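Local atomic coordinates of WZI (Escherichia coli, PDB entry 2YNK), a protein that is an outer membrane beta-barrel lectin that binds carbohydrate and underpins the assembly of the group 1 capsule. Residues A[202-207]-A[353-358]; A[211-216]-A[231-236]; A[158-163]-A[359-364]; A[403-408]-A[438-443]; A[121-126]-A[165-170]. One frame throughout, in Å; residues are numbered along the deposited sequence.

Interaction 1. Residues A[202-207]-A[353-358]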
# COMPACT_ATOMS: atom_id res chain seq x y z
N MSE A 202 -9.17 10.82 11.78
CA MSE A 202 -8.95 9.54 12.45
C MSE A 202 -10.22 9.11 13.13
O MSE A 202 -11.02 9.95 13.54
CB MSE A 202 -7.82 9.68 13.46
CG MSE A 202 -6.49 9.95 12.77
SE MSE A 202 -5.08 9.82 14.12
CE MSE A 202 -4.89 7.86 13.99
N ASN A 203 -10.42 7.80 13.23
CA ASN A 203 -11.65 7.21 13.74
C ASN A 203 -11.42 6.54 15.09
O ASN A 203 -10.40 5.87 15.28
CB ASN A 203 -12.18 6.19 12.74
CG ASN A 203 -13.56 5.67 13.09
OD1 ASN A 203 -14.36 6.37 13.71
ND2 ASN A 203 -13.86 4.46 12.66
N GLN A 204 -12.37 6.74 16.01
CA GLN A 204 -12.29 6.22 17.39
C GLN A 204 -10.92 6.49 18.02
O GLN A 204 -10.39 5.67 18.76
CB GLN A 204 -12.58 4.72 17.43
CG GLN A 204 -14.02 4.32 17.14
CD GLN A 204 -14.25 2.83 17.35
OE1 GLN A 204 -13.30 2.04 17.38
NE2 GLN A 204 -15.52 2.44 17.51
N TYR A 205 -10.34 7.64 17.71
CA TYR A 205 -8.99 7.92 18.16
C TYR A 205 -9.08 8.54 19.56
O TYR A 205 -8.96 9.76 19.72
CB TYR A 205 -8.25 8.79 17.13
CG TYR A 205 -6.81 8.98 17.46
CD1 TYR A 205 -5.87 7.97 17.23
CD2 TYR A 205 -6.37 10.15 18.03
CE1 TYR A 205 -4.53 8.15 17.55
CE2 TYR A 205 -5.04 10.34 18.36
CZ TYR A 205 -4.12 9.34 18.11
OH TYR A 205 -2.80 9.56 18.45
N ASN A 206 -9.29 7.67 20.55
CA ASN A 206 -9.57 8.07 21.96
C ASN A 206 -8.82 9.28 22.51
O ASN A 206 -9.42 10.30 22.77
CB ASN A 206 -9.33 6.89 22.91
CG ASN A 206 -9.65 7.24 24.36
OD1 ASN A 206 -10.81 7.32 24.75
ND2 ASN A 206 -8.60 7.45 25.18
N ALA A 207 -7.50 9.16 22.68
CA ALA A 207 -6.70 10.20 23.34
C ALA A 207 -6.94 11.63 22.84
O ALA A 207 -6.73 12.59 23.60
CB ALA A 207 -5.22 9.86 23.26
N TYR A 353 -1.28 5.40 15.15
CA TYR A 353 -2.12 4.22 14.99
C TYR A 353 -3.60 4.60 15.01
O TYR A 353 -4.01 5.43 15.83
CB TYR A 353 -1.94 3.23 16.14
CG TYR A 353 -0.55 2.69 16.33
CD1 TYR A 353 0.44 3.45 16.93
CD2 TYR A 353 -0.23 1.40 15.95
CE1 TYR A 353 1.71 2.95 17.13
CE2 TYR A 353 1.04 0.88 16.14
CZ TYR A 353 2.01 1.67 16.74
OH TYR A 353 3.29 1.19 16.93
N GLN A 354 -4.40 4.00 14.13
CA GLN A 354 -5.84 4.10 14.22
C GLN A 354 -6.37 2.76 14.67
O GLN A 354 -6.03 1.74 14.06
CB GLN A 354 -6.46 4.44 12.88
CG GLN A 354 -7.96 4.66 12.98
CD GLN A 354 -8.58 5.01 11.67
OE1 GLN A 354 -8.98 6.15 11.45
NE2 GLN A 354 -8.65 4.05 10.77
N GLN A 355 -7.19 2.77 15.72
CA GLN A 355 -7.78 1.56 16.29
C GLN A 355 -6.73 0.50 16.55
O GLN A 355 -6.95 -0.69 16.36
CB GLN A 355 -8.90 1.04 15.40
CG GLN A 355 -10.00 2.08 15.25
CD GLN A 355 -11.01 1.75 14.19
OE1 GLN A 355 -10.67 1.54 13.02
NE2 GLN A 355 -12.28 1.74 14.57
N GLY A 356 -5.57 0.96 17.01
CA GLY A 356 -4.48 0.08 17.40
C GLY A 356 -3.61 -0.33 16.24
O GLY A 356 -2.49 -0.82 16.43
N TYR A 357 -4.12 -0.14 15.03
CA TYR A 357 -3.43 -0.60 13.85
C TYR A 357 -2.65 0.55 13.24
O TYR A 357 -3.15 1.68 13.13
CB TYR A 357 -4.39 -1.30 12.91
CG TYR A 357 -4.57 -2.76 13.32
CD1 TYR A 357 -5.16 -3.09 14.53
CD2 TYR A 357 -4.09 -3.80 12.52
CE1 TYR A 357 -5.29 -4.41 14.93
CE2 TYR A 357 -4.23 -5.12 12.91
CZ TYR A 357 -4.83 -5.42 14.12
OH TYR A 357 -4.98 -6.74 14.52
N PRO A 358 -1.37 0.29 12.92
CA PRO A 358 -0.46 1.32 12.45
C PRO A 358 -0.86 1.94 11.11
O PRO A 358 -1.29 1.23 10.22
CB PRO A 358 0.87 0.56 12.30
CG PRO A 358 0.46 -0.84 12.05
CD PRO A 358 -0.73 -1.04 12.92
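Gln355 and Gln354, at the tip of a small beta hairpin, reach across to Asn203 and Gln204 in the loop that follows barrel strand 193-201. The hairpin is closed by a type I' beta turn from Gln354 to Tyr357, in which the backbone N and O of Gln354 and Tyr357 pair with each other. The extended side chain of Gln355, which buries more surface here than any other residue, ends beside Gln204. Gln355 NE2 donates to Gln204 OE1 at 3.0 Å in a nearly straight bond (169°). The acceptor lies in the amide plane of Gln355, but NE2 sits above the carbonyl plane of Gln204, and the two amides stand almost perpendicular. The same NE2 has a weak second bond to Asn123. Gln354 works on the backbone instead. With CG anti to its own N (chi1 -175°) and the chain straight beyond, Gln354 OE1 accepts from Asn203 N at 2.8 Å. The aliphatic part of Gln354 lies along the Asn203 backbone, Gln354 CG being 3.6 Å from Asn203 O. Selenomethionine Met202 lays SE over the centre of the Tyr205 ring, and the bend at chi3 (85°) carries CE to Tyr353 O. Tyr205 is anchored through its hydroxyl to Gly351 O. Its ring presents an edge to the hairpin, where Tyr353 O lies in the ring plane, 3.3 Å from Tyr205 CE1.

Interaction 2. Residues A[211-216]-A[231-236]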
# COMPACT_ATOMS: atom_id res chain seq x y z
N ALA A 211 -9.01 13.40 15.31
CA ALA A 211 -7.71 13.93 14.94
C ALA A 211 -7.54 13.82 13.42
O ALA A 211 -8.00 12.86 12.77
CB ALA A 211 -6.59 13.19 15.66
N LYS A 212 -6.86 14.81 12.86
CA LYS A 212 -6.69 14.86 11.43
C LYS A 212 -5.32 14.33 11.06
O LYS A 212 -4.35 14.54 11.78
CB LYS A 212 -6.85 16.28 10.92
CG LYS A 212 -7.98 17.06 11.58
CD LYS A 212 -9.32 16.34 11.53
CE LYS A 212 -10.41 17.20 12.14
NZ LYS A 212 -11.71 16.49 12.15
N ILE A 213 -5.27 13.61 9.95
CA ILE A 213 -4.00 13.32 9.30
C ILE A 213 -4.01 14.13 8.01
O ILE A 213 -4.83 13.91 7.13
CB ILE A 213 -3.80 11.82 9.05
CG1 ILE A 213 -3.82 11.04 10.37
CG2 ILE A 213 -2.47 11.56 8.35
CD1 ILE A 213 -2.61 11.27 11.26
N ILE A 214 -3.11 15.11 7.94
CA ILE A 214 -2.94 15.93 6.74
C ILE A 214 -1.56 15.64 6.19
O ILE A 214 -0.59 15.55 6.96
CB ILE A 214 -3.13 17.42 7.05
CG1 ILE A 214 -4.57 17.66 7.53
CG2 ILE A 214 -2.84 18.27 5.82
CD1 ILE A 214 -4.71 18.78 8.53
N GLY A 215 -1.47 15.48 4.88
CA GLY A 215 -0.23 14.98 4.29
C GLY A 215 -0.01 15.28 2.82
O GLY A 215 -0.93 15.61 2.07
N GLY A 216 1.25 15.14 2.42
CA GLY A 216 1.67 15.49 1.08
C GLY A 216 2.78 14.57 0.63
O GLY A 216 3.63 14.16 1.44
N SER A 231 7.92 12.69 1.09
CA SER A 231 6.59 12.72 1.68
C SER A 231 6.59 13.21 3.12
O SER A 231 7.55 12.98 3.89
CB SER A 231 5.90 11.36 1.56
OG SER A 231 6.79 10.28 1.78
N ARG A 232 5.50 13.88 3.48
CA ARG A 232 5.33 14.46 4.79
C ARG A 232 3.90 14.24 5.29
O ARG A 232 2.94 14.29 4.53
CB ARG A 232 5.67 15.95 4.70
CG ARG A 232 5.74 16.69 6.02
CD ARG A 232 6.29 18.09 5.81
NE ARG A 232 5.78 19.07 6.78
CZ ARG A 232 6.23 19.23 8.02
NH1 ARG A 232 7.21 18.47 8.51
NH2 ARG A 232 5.68 20.16 8.80
N ILE A 233 3.78 13.96 6.59
CA ILE A 233 2.49 13.76 7.25
C ILE A 233 2.49 14.54 8.55
O ILE A 233 3.48 14.51 9.29
CB ILE A 233 2.28 12.27 7.59
CG1 ILE A 233 1.55 11.55 6.46
CG2 ILE A 233 1.48 12.10 8.87
CD1 ILE A 233 0.09 11.93 6.35
N MSE A 234 1.40 15.23 8.85
CA MSE A 234 1.25 15.80 10.19
C MSE A 234 -0.03 15.35 10.85
O MSE A 234 -1.10 15.34 10.24
CB MSE A 234 1.40 17.32 10.23
CG MSE A 234 0.49 18.05 9.25
SE MSE A 234 0.49 19.96 9.70
CE MSE A 234 0.28 20.57 7.83
N GLN A 235 0.09 14.96 12.11
CA GLN A 235 -1.05 14.60 12.94
C GLN A 235 -1.46 15.87 13.68
O GLN A 235 -0.69 16.41 14.45
CB GLN A 235 -0.64 13.50 13.91
CG GLN A 235 -1.77 12.65 14.46
CD GLN A 235 -1.27 11.41 15.18
OE1 GLN A 235 -2.06 10.52 15.52
NE2 GLN A 235 0.04 11.34 15.41
N TRP A 236 -2.68 16.34 13.43
CA TRP A 236 -3.05 17.71 13.76
C TRP A 236 -4.53 17.80 14.07
O TRP A 236 -5.31 16.96 13.66
CB TRP A 236 -2.67 18.60 12.57
CG TRP A 236 -3.06 20.05 12.68
CD1 TRP A 236 -2.34 21.09 13.27
CD2 TRP A 236 -4.28 20.67 12.18
NE1 TRP A 236 -3.02 22.27 13.17
CE2 TRP A 236 -4.19 22.08 12.53
CE3 TRP A 236 -5.40 20.21 11.50
CZ2 TRP A 236 -5.20 22.98 12.21
CZ3 TRP A 236 -6.41 21.12 11.18
CH2 TRP A 236 -6.31 22.47 11.52
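Ile213 meets Ile233 and Gln235 across an antiparallel beta hairpin of the outer membrane barrel, formed by strands 212-221 and 226-236. On this face Ile213 splits its contacts between two branches: Ile213 CG2 packs on Ile233 CD1 at 3.3 Å, while Ile213 CD1 rests on Gln235 CG at 3.6 Å. Two residues further on, Gly215 sets bare backbone opposite Ile233, whose CD1 lies 3.7 Å from Gly215 CA. The opposite face carries Lys212, Ile214, Met234 and Trp236. Ile214 CD1 lies 3.4 Å from Trp236 CE3, on the six-membered ring, and the methylenes of Lys212 approach the same ring and Trp236 O. Six backbone hydrogen bonds hold the strands in this register, two each in the pairs Lys212 with Trp236, Ile214 with Met234 and Gly216 with Arg232. Ile213 with Gln235 and Gly215 with Ile233 are the non-hydrogen-bonded pairs that intervene. The next shell fixes the ends of the longer groups. Trp236 NE1 is hydrogen-bonded to Asn247 OD1 and its ring meets Phe248 edge to face, whereas the Arg232 guanidinium leaves the hairpin partner for a salt bridge with Glu298. On the Ile213 face, Ile233 leans on Trp152, and Gln235 touches loop residues Met202 and Tyr205. The straightest of the cross-strand bonds runs from Met234 N to Ile214 O, 2.8 Å long with an angle of 178° at the hydrogen.

Interaction 3. Residues A[158-163]-A[359-364]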
# COMPACT_ATOMS: atom_id res chain seq x y z
N GLY A 158 5.56 -3.01 3.38
CA GLY A 158 5.07 -1.89 4.17
C GLY A 158 5.48 -0.55 3.59
O GLY A 158 6.40 -0.46 2.77
N SER A 159 4.76 0.49 3.99
CA SER A 159 5.24 1.85 3.92
C SER A 159 5.58 2.31 5.33
O SER A 159 4.82 2.06 6.26
CB SER A 159 4.18 2.78 3.35
OG SER A 159 4.52 4.13 3.64
N LEU A 160 6.69 3.01 5.49
CA LEU A 160 7.08 3.51 6.80
C LEU A 160 6.28 4.73 7.23
O LEU A 160 6.38 5.15 8.39
CB LEU A 160 8.56 3.88 6.83
CG LEU A 160 9.59 2.78 6.53
CD1 LEU A 160 10.98 3.40 6.45
CD2 LEU A 160 9.54 1.67 7.57
N ILE A 161 5.50 5.30 6.31
CA ILE A 161 4.82 6.58 6.57
C ILE A 161 3.31 6.55 6.36
O ILE A 161 2.58 7.11 7.16
CB ILE A 161 5.42 7.71 5.71
CG1 ILE A 161 4.83 9.06 6.13
CG2 ILE A 161 5.22 7.43 4.22
CD1 ILE A 161 5.74 10.25 5.89
N ARG A 162 2.85 5.95 5.27
CA ARG A 162 1.43 5.76 5.04
C ARG A 162 1.19 4.48 4.27
O ARG A 162 1.38 4.42 3.05
CB ARG A 162 0.80 6.95 4.31
CG ARG A 162 0.44 8.12 5.22
CD ARG A 162 -0.70 7.82 6.20
NE ARG A 162 -1.94 7.48 5.51
CZ ARG A 162 -2.43 6.25 5.35
NH1 ARG A 162 -1.81 5.17 5.86
NH2 ARG A 162 -3.55 6.08 4.67
N GLY A 163 0.76 3.46 5.00
CA GLY A 163 0.45 2.18 4.43
C GLY A 163 -1.02 1.83 4.53
O GLY A 163 -1.90 2.69 4.52
N LEU A 359 -0.75 3.26 11.03
CA LEU A 359 -0.88 4.03 9.81
C LEU A 359 0.41 3.92 8.96
O LEU A 359 0.43 4.30 7.80
CB LEU A 359 -1.15 5.50 10.13
CG LEU A 359 -2.59 6.00 10.23
CD1 LEU A 359 -3.33 5.33 11.38
CD2 LEU A 359 -2.59 7.51 10.39
N GLY A 360 1.48 3.45 9.59
CA GLY A 360 2.75 3.25 8.91
C GLY A 360 2.92 1.79 8.61
O GLY A 360 2.04 1.18 8.03
N ASP A 361 4.06 1.23 9.02
CA ASP A 361 4.41 -0.14 8.66
C ASP A 361 3.58 -1.17 9.42
O ASP A 361 3.24 -0.98 10.58
CB ASP A 361 5.91 -0.38 8.93
CG ASP A 361 6.46 -1.60 8.20
OD1 ASP A 361 5.71 -2.30 7.47
OD2 ASP A 361 7.67 -1.85 8.37
N ALA A 362 3.28 -2.29 8.76
CA ALA A 362 2.39 -3.32 9.33
C ALA A 362 2.80 -3.80 10.75
O ALA A 362 1.94 -4.16 11.55
CB ALA A 362 2.28 -4.51 8.38
N MSE A 363 4.10 -3.79 11.04
CA MSE A 363 4.67 -4.21 12.33
C MSE A 363 4.35 -3.32 13.51
O MSE A 363 4.17 -3.80 14.64
CB MSE A 363 6.18 -4.07 12.26
CG MSE A 363 6.86 -5.37 11.91
SE MSE A 363 8.80 -5.07 11.76
CE MSE A 363 8.94 -3.24 11.04
N GLY A 364 4.32 -2.02 13.27
CA GLY A 364 4.32 -1.04 14.34
C GLY A 364 5.74 -0.57 14.53
O GLY A 364 6.61 -0.82 13.70
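Leu359 O is gripped by two donors from the loop 158-163. Gly163 N reaches Leu359 O at 2.9 Å in a nearly straight bond, tilted out of the carbonyl plane. Arg162 NH1 meets Leu359 O in the carbonyl plane, on a lone pair, at 3.1 Å. The oxygen is also close to the plane of the guanidinium, so the arginine offers it an edge. Arg162 achieves this by folding back on itself: its CB starts away from the other loop, but bends at chi2 and chi3 (-67° and -61°) return the head group. NH1 then also donates to Gly163 O, and NH2 to Gln150, so several bonds fix the guanidinium's rotation. A serine organises the rest of the loop. Ser159 OG accepts from Ile161 N at 3.1 Å and from Arg162 N at 3.0 Å, an ST turn and an ST motif on one oxygen, which is hydrogen-bonded as well to Trp152 O. Toward the other end, Asp361 runs alongside Leu160, the two side chains heading in one direction. Asp361 OD1 comes within 3.4 Å of Gly158 CA, while OD2 is hydrogen-bonded to His330 ND1. Asp361 also begins a type I turn closed by Gly364 N on its carbonyl. The two loops thus pack deep inside the barrel, the centre of the contact being about 9 Å from the centre of the chain. Ile161 leans on strands 226-236 and 287-295, Leu160 on Ile294, and Asp361 is tied to strand 322-331 through His330.

Interaction 4. Residues A[403-408]-A[438-443]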
# COMPACT_ATOMS: atom_id res chain seq x y z
N ALA A 403 -1.86 -4.51 16.80
CA ALA A 403 -1.45 -5.47 15.77
C ALA A 403 -0.47 -6.47 16.37
O ALA A 403 -0.59 -7.67 16.18
CB ALA A 403 -0.80 -4.76 14.58
N PHE A 404 0.53 -5.96 17.08
CA PHE A 404 1.52 -6.81 17.71
C PHE A 404 1.73 -6.38 19.15
O PHE A 404 2.69 -5.70 19.47
CB PHE A 404 2.79 -6.81 16.88
CG PHE A 404 2.58 -7.46 15.56
CD1 PHE A 404 2.71 -8.83 15.43
CD2 PHE A 404 2.16 -6.71 14.45
CE1 PHE A 404 2.48 -9.45 14.21
CE2 PHE A 404 1.92 -7.33 13.24
CZ PHE A 404 2.08 -8.70 13.11
N PRO A 405 0.79 -6.78 20.03
CA PRO A 405 0.75 -6.32 21.42
C PRO A 405 1.99 -6.66 22.23
O PRO A 405 2.36 -5.88 23.10
CB PRO A 405 -0.48 -7.03 21.99
CG PRO A 405 -0.70 -8.20 21.09
CD PRO A 405 -0.31 -7.71 19.74
N HIS A 406 2.64 -7.78 21.91
CA HIS A 406 3.70 -8.33 22.75
C HIS A 406 5.03 -8.37 22.07
O HIS A 406 5.13 -8.47 20.84
CB HIS A 406 3.32 -9.74 23.18
CG HIS A 406 1.90 -9.85 23.67
ND1 HIS A 406 1.37 -8.99 24.56
CD2 HIS A 406 0.89 -10.76 23.35
CE1 HIS A 406 0.09 -9.33 24.80
NE2 HIS A 406 -0.20 -10.42 24.06
N ALA A 407 6.09 -8.30 22.88
CA ALA A 407 7.44 -8.53 22.39
C ALA A 407 7.55 -9.98 21.94
O ALA A 407 7.35 -10.91 22.73
CB ALA A 407 8.47 -8.21 23.46
N ASP A 408 7.85 -10.17 20.66
CA ASP A 408 7.91 -11.49 20.07
C ASP A 408 8.94 -11.54 18.95
O ASP A 408 9.28 -10.52 18.37
CB ASP A 408 6.52 -11.86 19.55
CG ASP A 408 6.25 -13.35 19.60
OD1 ASP A 408 7.21 -14.14 19.68
OD2 ASP A 408 5.05 -13.73 19.55
N ASN A 438 5.15 -15.58 21.99
CA ASN A 438 3.93 -15.16 22.69
C ASN A 438 2.94 -14.47 21.77
O ASN A 438 2.54 -13.34 22.03
CB ASN A 438 4.28 -14.25 23.87
CG ASN A 438 3.08 -13.88 24.74
OD1 ASN A 438 1.98 -14.46 24.61
ND2 ASN A 438 3.28 -12.92 25.63
N SER A 439 2.54 -15.15 20.70
CA SER A 439 1.55 -14.62 19.76
C SER A 439 0.12 -14.81 20.29
O SER A 439 -0.11 -15.64 21.16
CB SER A 439 1.69 -15.31 18.41
OG SER A 439 0.70 -14.88 17.49
N ASP A 440 -0.82 -14.04 19.75
CA ASP A 440 -2.24 -14.18 20.08
C ASP A 440 -3.02 -14.82 18.91
O ASP A 440 -4.24 -14.63 18.77
CB ASP A 440 -2.84 -12.82 20.45
CG ASP A 440 -2.31 -12.28 21.77
OD1 ASP A 440 -2.01 -13.08 22.68
OD2 ASP A 440 -2.20 -11.04 21.90
N SER A 441 -2.32 -15.60 18.09
CA SER A 441 -2.96 -16.26 16.97
C SER A 441 -2.35 -17.64 16.74
O SER A 441 -1.18 -17.86 17.04
CB SER A 441 -2.82 -15.40 15.71
OG SER A 441 -1.47 -15.06 15.45
N ASP A 442 -3.15 -18.56 16.20
CA ASP A 442 -2.72 -19.95 16.00
C ASP A 442 -1.44 -20.03 15.17
O ASP A 442 -1.32 -19.32 14.17
CB ASP A 442 -3.81 -20.75 15.31
CG ASP A 442 -5.11 -20.73 16.07
OD1 ASP A 442 -5.08 -20.72 17.33
OD2 ASP A 442 -6.17 -20.71 15.41
N ASP A 443 -0.51 -20.88 15.57
CA ASP A 443 0.74 -21.02 14.81
C ASP A 443 0.52 -21.44 13.33
O ASP A 443 1.29 -21.04 12.47
CB ASP A 443 1.75 -21.93 15.53
CG ASP A 443 1.20 -23.29 15.89
OD1 ASP A 443 0.10 -23.65 15.40
OD2 ASP A 443 1.87 -24.00 16.67
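His406 faces Asn438 and Asp440 where two loops meet at the same end of adjoining barrel strands: the loop 403-408 runs into strand 408-422, and its hairpin partner, strand 425-435, leads to the loop 438-443, whose Asp442 touches a bound dodecane and belongs to its pocket. The clear hydrogen bonding across the contact is made by a carboxylate on backbone. Asn438 N donates to Asp408 OD2 at 3.1 Å, approaching from above the carboxylate plane, with a weak second bond to OD1. Asp408 OD1 also accepts from Asn437 N, so consecutive backbone amides are drawn to one side chain. Within 438-443, Ser439 OG accepts from both Ser441 N and Ser441 OG, the former making an ST turn. The flat groups meet in two contrasting ways. The amide of Asn438 is nearly parallel to the His406 imidazole, 7° between the planes, with Asn438 ND2 3.9 Å from His406 CG; Asn438 O lies at the ring edge near CD2. The carboxylate of Asp440 instead stands upright against the ring, its plane 88° from the imidazole, and Asp440 OD2 is 3.0 Å from His406 NE2. Van der Waals packing completes the surface contact: Pro405 CG lies over one face of the His406 ring, and Asp440 OD2 comes within 3.3 Å of Pro405 CG.

Interaction 5. Residues A[121-126]-A[165-170]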
# COMPACT_ATOMS: atom_id res chain seq x y z
N ILE A 121 -9.44 -5.69 13.71
CA ILE A 121 -9.36 -4.26 13.98
C ILE A 121 -10.71 -3.80 14.54
O ILE A 121 -11.74 -4.18 14.02
CB ILE A 121 -9.00 -3.47 12.69
CG1 ILE A 121 -7.73 -4.04 12.04
CG2 ILE A 121 -8.80 -2.00 12.98
CD1 ILE A 121 -7.11 -3.14 10.99
N SER A 122 -10.70 -3.01 15.61
CA SER A 122 -11.94 -2.54 16.23
C SER A 122 -12.73 -1.64 15.31
O SER A 122 -12.18 -1.06 14.37
CB SER A 122 -11.67 -1.76 17.52
OG SER A 122 -11.34 -2.65 18.57
N ASN A 123 -14.01 -1.51 15.61
CA ASN A 123 -14.86 -0.61 14.86
C ASN A 123 -16.09 -0.24 15.66
O ASN A 123 -16.31 -0.76 16.76
CB ASN A 123 -15.26 -1.27 13.54
CG ASN A 123 -15.27 -0.29 12.37
OD1 ASN A 123 -14.53 0.69 12.35
ND2 ASN A 123 -16.12 -0.57 11.40
N GLY A 124 -16.87 0.70 15.14
CA GLY A 124 -18.15 1.06 15.74
C GLY A 124 -19.18 -0.03 15.54
O GLY A 124 -20.05 -0.23 16.37
N SER A 125 -19.04 -0.78 14.46
CA SER A 125 -20.11 -1.62 13.96
C SER A 125 -19.51 -2.64 13.04
O SER A 125 -18.49 -2.36 12.41
CB SER A 125 -21.09 -0.77 13.16
OG SER A 125 -22.01 -1.57 12.47
N ARG A 126 -20.14 -3.79 12.92
CA ARG A 126 -19.66 -4.81 11.99
C ARG A 126 -19.95 -4.45 10.53
O ARG A 126 -19.53 -5.15 9.63
CB ARG A 126 -20.25 -6.18 12.32
CG ARG A 126 -21.75 -6.33 12.10
CD ARG A 126 -22.29 -7.38 13.05
NE ARG A 126 -23.70 -7.70 12.81
CZ ARG A 126 -24.15 -8.68 12.03
NH1 ARG A 126 -23.30 -9.47 11.35
NH2 ARG A 126 -25.46 -8.86 11.90
N ALA A 165 -2.36 -1.01 6.61
CA ALA A 165 -2.48 -2.04 7.63
C ALA A 165 -3.37 -1.55 8.77
O ALA A 165 -2.95 -1.51 9.94
CB ALA A 165 -1.09 -2.37 8.15
N MSE A 166 -4.58 -1.17 8.41
CA MSE A 166 -5.40 -0.26 9.22
C MSE A 166 -6.59 0.10 8.38
O MSE A 166 -6.57 -0.05 7.16
CB MSE A 166 -4.62 1.02 9.48
CG MSE A 166 -3.80 1.32 8.21
SE MSE A 166 -4.04 3.17 7.67
CE MSE A 166 -5.58 2.89 6.48
N ARG A 167 -7.64 0.59 9.02
CA ARG A 167 -8.86 0.89 8.29
C ARG A 167 -8.68 2.24 7.62
O ARG A 167 -8.21 3.18 8.27
CB ARG A 167 -10.07 0.89 9.21
CG ARG A 167 -10.24 -0.43 9.92
CD ARG A 167 -11.49 -0.48 10.78
NE ARG A 167 -12.49 -1.33 10.16
CZ ARG A 167 -12.78 -2.56 10.53
NH1 ARG A 167 -12.19 -3.14 11.56
NH2 ARG A 167 -13.69 -3.23 9.86
N PRO A 168 -9.05 2.34 6.33
CA PRO A 168 -8.87 3.59 5.61
C PRO A 168 -9.71 4.69 6.24
O PRO A 168 -10.78 4.41 6.80
CB PRO A 168 -9.36 3.25 4.19
CG PRO A 168 -10.27 2.09 4.36
CD PRO A 168 -9.73 1.31 5.51
N MSE A 169 -9.21 5.93 6.17
CA MSE A 169 -9.81 7.04 6.89
C MSE A 169 -10.60 7.89 5.97
O MSE A 169 -10.28 8.02 4.79
CB MSE A 169 -8.74 7.91 7.51
CG MSE A 169 -7.77 7.09 8.35
SE MSE A 169 -6.39 8.30 9.06
CE MSE A 169 -5.30 8.42 7.40
N THR A 170 -11.63 8.52 6.53
CA THR A 170 -12.52 9.37 5.77
C THR A 170 -11.89 10.72 5.52
O THR A 170 -11.43 11.37 6.46
CB THR A 170 -13.86 9.56 6.49
OG1 THR A 170 -14.62 8.36 6.35
CG2 THR A 170 -14.64 10.72 5.90
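Arg167 lays its guanidinium against the amide of Asn123 where two loops between barrel strands come together, one (121-126) before strand 127-138 and the other (165-170) leading up to strand 170-176. The two flat groups are stacked, only 14° from parallel. Asn123 CG sits 3.7 Å from the guanidinium plane, displaced from its centre, and Asn123 OD1 lies over the same group, 3.6 Å from Arg167 NE. The amide is steadied from its other end, as Asn123 ND2 donates to Ser125 O at 3.1 Å. The Ile121 and Arg167 side chains run antiparallel alongside each other, which sets Ile121 CG2 against the aliphatic part of the arginine, 3.7 Å from Arg167 CG, while Ile121 CD1 carries on to the backbone of Met166. A kink in the arginine at chi3 (107°) turns the head group under Asn123. Its charge is met outside these loops, where NH2 forms a salt bridge with Glu116. Ile121 and Met166 both pack on Tyr357 of the small internal hairpin. At the guanidinium edge, Arg167 NH1 lies close to the backbone of Ile121 and 3.4 Å from Ile121 CB.

Interaction 5 closes first, joining the loop before strand 127-138 to the one before strand 170-176. Its second segment lies beyond residues 158-163, where interaction 3 opens, so these two contacts cross along the chain. Interaction 3 then spans a long excursion to 359-364, with interaction 1 nested in it and the hairpin of interaction 2 nested in interaction 1. Met202 joins interactions 1 and 2 by packing on Ile213, and Leu359 touches both. Interaction 4 follows in series, its Phe404 packing against Ala362 and Met363. Interactions 1, 3 and 5 tie loops to one another, interaction 2 belongs to the barrel wall, and interaction 4 joins loops at the ends of neighbouring strands.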